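Local coordinates for sortase SrtE1 (Streptomyces coelicolor, PDB 5CUW), which is a class E sortase transpeptidase that anchors surface proteins to the cell wall, recognising Leu-Ala-x-Thr-Gly and, less well, Leu-Pro-x-Thr-Gly sorting signals, at residues A[163-167]-A[168-172]. Residues are numbered along the deposited sequence; the frame is centred on the assembly and turned at random.
Sequences CTPEF and TSKYR
Thr-168 and Pro-165 close the tip of the beta hairpin that joins strands 156-164 and 171-184 in the sortase domain. The peptide bond before Pro-165 is cis, and a type II turn runs from Pro-165 to Thr-168. Followed outward, CB of Thr-168 lies 3.7 Å from Pro-165 O. OG1 of Thr-168 donates to Pro-165 O (3.0 Å), on the same face of the carbonyl as Thr-168 N, and accepts a nearly straight bond from Lys-170 N (175°), an ST turn. OG1 of Thr-168 also lies 3.1 Å from Pro-165 CD. CG2 of Thr-168 meets Glu-166 O and CG of Pro-165. A valine here would probably leave Lys-170 N without its acceptor and Pro-165 O with one bond fewer. Thr-164 and Tyr-171 exchange two backbone bonds below the turn. The hairpin sets Cys-163, inferred to be an active-site residue, beside Arg-172, inferred to be the active-site proton donor. In Arg-172 the bend at chi2 (-69°) turns the guanidinium back to Cys-163. Cys-163 SG sits over one face of the Arg-172 guanidinium, offset toward its rim, 3.7 Å from Arg-172 NH1. Arg-172 NH1 donates, in the guanidinium plane, to Tyr-171 O (3.0 Å) and Ser-169 O (2.7 Å).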
# COMPACT_ATOMS: atom_id res chain seq x y z
N CYS A 163 2.42 -3.63 11.02
CA CYS A 163 2.73 -3.55 12.45
C CYS A 163 4.23 -3.46 12.73
O CYS A 163 5.05 -3.92 11.94
CB CYS A 163 2.14 -4.75 13.18
SG CYS A 163 0.34 -4.84 13.13
N THR A 164 4.57 -2.88 13.87
CA THR A 164 5.96 -2.81 14.31
C THR A 164 5.98 -2.64 15.83
O THR A 164 5.07 -2.00 16.38
CB THR A 164 6.72 -1.65 13.62
OG1 THR A 164 8.13 -1.88 13.67
CG2 THR A 164 6.38 -0.29 14.26
N PRO A 165 6.98 -3.22 16.51
CA PRO A 165 8.07 -4.05 15.97
C PRO A 165 7.57 -5.41 15.52
O PRO A 165 6.38 -5.71 15.65
CB PRO A 165 9.02 -4.19 17.16
CG PRO A 165 8.12 -4.13 18.35
CD PRO A 165 7.05 -3.13 17.98
N GLU A 166 8.47 -6.25 15.03
CA GLU A 166 8.07 -7.54 14.49
C GLU A 166 7.47 -8.43 15.57
O GLU A 166 7.84 -8.34 16.74
CB GLU A 166 9.25 -8.25 13.83
CG GLU A 166 9.70 -7.60 12.53
CD GLU A 166 10.52 -8.54 11.66
OE1 GLU A 166 11.57 -8.11 11.13
OE2 GLU A 166 10.11 -9.72 11.50
N PHE A 167 6.51 -9.25 15.17
CA PHE A 167 5.82 -10.19 16.06
C PHE A 167 4.99 -9.49 17.13
O PHE A 167 4.52 -10.14 18.07
CB PHE A 167 6.83 -11.13 16.71
CG PHE A 167 7.73 -11.83 15.73
CD1 PHE A 167 7.25 -12.85 14.93
CD2 PHE A 167 9.06 -11.45 15.59
CE1 PHE A 167 8.07 -13.49 14.02
CE2 PHE A 167 9.88 -12.08 14.69
CZ PHE A 167 9.39 -13.11 13.90
N THR A 168 4.80 -8.18 16.99
CA THR A 168 3.89 -7.44 17.86
C THR A 168 2.90 -6.62 17.03
O THR A 168 3.00 -6.56 15.81
CB THR A 168 4.63 -6.48 18.81
OG1 THR A 168 4.75 -5.19 18.17
CG2 THR A 168 6.00 -7.01 19.19
N SER A 169 1.94 -6.00 17.71
CA SER A 169 1.01 -5.08 17.05
C SER A 169 0.95 -3.77 17.82
O SER A 169 -0.04 -3.05 17.79
CB SER A 169 -0.39 -5.71 16.95
OG SER A 169 -0.90 -6.07 18.22
N LYS A 170 2.06 -3.48 18.51
CA LYS A 170 2.15 -2.35 19.42
C LYS A 170 2.04 -1.02 18.69
O LYS A 170 1.24 -0.16 19.04
CB LYS A 170 3.46 -2.43 20.21
CG LYS A 170 3.55 -1.49 21.39
CD LYS A 170 4.31 -2.14 22.54
CE LYS A 170 5.75 -2.48 22.16
NZ LYS A 170 6.62 -1.28 22.08
N TYR A 171 2.86 -0.86 17.65
CA TYR A 171 2.83 0.35 16.85
C TYR A 171 2.57 0.02 15.40
O TYR A 171 2.42 -1.15 15.04
CB TYR A 171 4.15 1.12 16.97
CG TYR A 171 4.50 1.61 18.36
CD1 TYR A 171 3.81 2.67 18.94
CD2 TYR A 171 5.54 1.04 19.07
CE1 TYR A 171 4.14 3.12 20.20
CE2 TYR A 171 5.88 1.49 20.32
CZ TYR A 171 5.18 2.52 20.89
OH TYR A 171 5.53 2.95 22.14
N ARG A 172 2.54 1.05 14.57
CA ARG A 172 2.43 0.85 13.13
C ARG A 172 3.59 1.50 12.39
O ARG A 172 4.14 2.50 12.85
CB ARG A 172 1.12 1.41 12.61
CG ARG A 172 -0.11 0.84 13.28
CD ARG A 172 -0.32 -0.61 12.90
NE ARG A 172 -1.55 -1.13 13.50
CZ ARG A 172 -1.59 -1.79 14.66
NH1 ARG A 172 -0.47 -2.02 15.33
NH2 ARG A 172 -2.74 -2.21 15.13